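MYB21 (Trichomonas vaginalis, PDB 3OSG) binds promoter DNA through its R2R3 Myb domain, the part in this crystal, and probably acts as a sequence-specific transcription factor. Local coordinates at residues A71-V74 / Q75-E79. Numbering follows the deposited sequence.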
ATOM      1  N   ALA A  71      -1.099 -13.609  13.947  1.00 35.66           N
ATOM      2  CA  ALA A  71      -0.241 -14.391  14.831  1.00 36.18           C
ATOM      3  C   ALA A  71       1.168 -14.420  14.263  1.00 34.33           C
ATOM      4  O   ALA A  71       2.147 -14.212  14.978  1.00 35.60           O
ATOM      5  CB  ALA A  71      -0.792 -15.806  14.995  1.00 32.19           C
ATOM      6  N   LEU A  72       1.273 -14.651  12.962  1.00 33.61           N
ATOM      7  CA  LEU A  72       2.573 -14.557  12.307  1.00 37.06           C
ATOM      8  C   LEU A  72       3.233 -13.189  12.558  1.00 38.01           C
ATOM      9  O   LEU A  72       4.423 -13.113  12.871  1.00 34.08           O
ATOM     10  CB  LEU A  72       2.439 -14.841  10.812  1.00 33.15           C
ATOM     11  CG  LEU A  72       3.750 -14.874  10.021  1.00 37.19           C
ATOM     12  CD1 LEU A  72       4.735 -15.930  10.573  1.00 35.32           C
ATOM     13  CD2 LEU A  72       3.458 -15.125   8.552  1.00 40.53           C
ATOM     14  N   LEU A  73       2.458 -12.110  12.449  1.00 35.74           N
ATOM     15  CA  LEU A  73       3.023 -10.770  12.620  1.00 32.81           C
ATOM     16  C   LEU A  73       3.609 -10.547  14.003  1.00 32.75           C
ATOM     17  O   LEU A  73       4.660  -9.936  14.150  1.00 32.96           O
ATOM     18  CB  LEU A  73       1.981  -9.684  12.347  1.00 31.73           C
ATOM     19  CG  LEU A  73       2.551  -8.263  12.323  1.00 32.48           C
ATOM     20  CD1 LEU A  73       3.800  -8.224  11.443  1.00 30.37           C
ATOM     21  CD2 LEU A  73       1.515  -7.277  11.803  1.00 30.00           C
ATOM     22  N   VAL A  74       2.924 -11.021  15.031  1.00 32.47           N
ATOM     23  CA  VAL A  74       3.448 -10.830  16.375  1.00 34.00           C
ATOM     24  C   VAL A  74       4.755 -11.612  16.529  1.00 35.86           C
ATOM     25  O   VAL A  74       5.704 -11.122  17.130  1.00 39.88           O
ATOM     26  CB  VAL A  74       2.436 -11.253  17.447  1.00 33.33           C
ATOM     27  CG1 VAL A  74       1.148 -10.433  17.330  1.00 37.47           C
ATOM     28  CG2 VAL A  74       2.117 -12.707  17.310  1.00 41.58           C
ATOM     29  N   GLN A  75       4.810 -12.815  15.965  1.00 30.62           N
ATOM     30  CA  GLN A  75       6.033 -13.618  16.022  1.00 38.41           C
ATOM     31  C   GLN A  75       7.167 -12.979  15.229  1.00 37.13           C
ATOM     32  O   GLN A  75       8.287 -12.838  15.725  1.00 37.28           O
ATOM     33  CB  GLN A  75       5.779 -15.038  15.511  1.00 44.41           C
ATOM     34  CG  GLN A  75       7.042 -15.798  15.108  1.00 49.69           C
ATOM     35  CD  GLN A  75       6.758 -17.246  14.722  1.00 58.84           C
ATOM     36  OE1 GLN A  75       7.360 -17.788  13.790  1.00 60.58           O
ATOM     37  NE2 GLN A  75       5.825 -17.877  15.436  1.00 63.77           N
ATOM     38  N   LYS A  76       6.878 -12.578  13.996  1.00 32.73           N
ATOM     39  CA  LYS A  76       7.923 -11.975  13.180  1.00 34.65           C
ATOM     40  C   LYS A  76       8.466 -10.665  13.754  1.00 32.84           C
ATOM     41  O   LYS A  76       9.622 -10.324  13.534  1.00 36.13           O
ATOM     42  CB  LYS A  76       7.467 -11.809  11.730  1.00 33.89           C
ATOM     43  CG  LYS A  76       7.369 -13.114  10.974  1.00 36.86           C
ATOM     44  CD  LYS A  76       8.653 -13.925  11.143  1.00 40.95           C
ATOM     45  CE  LYS A  76       8.693 -15.118  10.190  1.00 42.61           C
ATOM     46  NZ  LYS A  76       9.634 -16.178  10.661  1.00 50.88           N
ATOM     47  N   ILE A  77       7.644  -9.929  14.489  1.00 35.59           N
ATOM     48  CA  ILE A  77       8.106  -8.683  15.091  1.00 35.18           C
ATOM     49  C   ILE A  77       8.951  -8.941  16.334  1.00 35.66           C
ATOM     50  O   ILE A  77       9.817  -8.135  16.694  1.00 33.94           O
ATOM     51  CB  ILE A  77       6.936  -7.749  15.465  1.00 35.37           C
ATOM     52  CG1 ILE A  77       6.177  -7.318  14.209  1.00 36.35           C
ATOM     53  CG2 ILE A  77       7.456  -6.522  16.176  1.00 32.05           C
ATOM     54  CD1 ILE A  77       4.921  -6.512  14.508  1.00 39.65           C
ATOM     55  N   GLN A  78       8.683 -10.051  17.008  1.00 37.40           N
ATOM     56  CA  GLN A  78       9.559 -10.485  18.090  1.00 41.13           C
ATOM     57  C   GLN A  78      10.908 -10.883  17.483  1.00 35.59           C
ATOM     58  O   GLN A  78      11.959 -10.625  18.061  1.00 41.38           O
ATOM     59  CB  GLN A  78       8.945 -11.659  18.859  1.00 37.93           C
ATOM     60  CG  GLN A  78       7.630 -11.342  19.559  1.00 40.36           C
ATOM     61  CD  GLN A  78       7.082 -12.522  20.351  1.00 42.28           C
ATOM     62  OE1 GLN A  78       7.170 -12.553  21.577  1.00 45.41           O
ATOM     63  NE2 GLN A  78       6.519 -13.499  19.649  1.00 44.85           N
ATOM     64  N   GLU A  79      10.868 -11.495  16.305  1.00 39.07           N
ATOM     65  CA  GLU A  79      12.085 -11.928  15.631  1.00 37.81           C
ATOM     66  C   GLU A  79      12.905 -10.767  15.037  1.00 44.85           C
ATOM     67  O   GLU A  79      14.113 -10.686  15.254  1.00 42.98           O
ATOM     68  CB  GLU A  79      11.769 -12.986  14.561  1.00 42.02           C
ATOM     69  CG  GLU A  79      12.974 -13.421  13.708  1.00 44.95           C
ATOM     70  CD  GLU A  79      12.675 -14.617  12.795  1.00 56.08           C
ATOM     71  OE1 GLU A  79      11.480 -14.932  12.578  1.00 57.54           O
ATOM     72  OE2 GLU A  79      13.638 -15.247  12.291  1.00 57.62           O
TER
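Leu73 and Ile77, one helical turn apart, form the tight side of this contact. Ile77 CD1 lies against the branch point of the leucine, 3.7 Å from Leu73 CG, and touches Leu73 CD1 equally closely. With chi1 at -64°, Ile77 CG1 is swung back beside its own backbone N, which aims the ethyl arm along the helix at the leucine one turn earlier. Beneath the pair, Ile77 N donates to Leu73 O at 3.0 Å, as Lys76 N does to Leu72 O at 2.8 Å.

Round the helix the packing slackens. Leu72 CD1 merely skirts the aliphatic part of the lysine, 3.9 Å from Lys76 CG, while the lysine chain, bent at chi2, carries its amine onward to a salt bridge, NZ of Lys76 lying 2.9 Å from OE1 of Glu79 on the syn side of the carboxylate. Ala71, Gln75, Gln78 and Glu79 lie on the exposed side.

All this belongs to helix 67-80, which packs with helices 84-88 and 96-109 in a Myb-like DNA-binding domain; Leu73 and Ile77 face Ile87 of helix 84-88, and also meet Ile99 and Trp103, respectively, on helix 96-109.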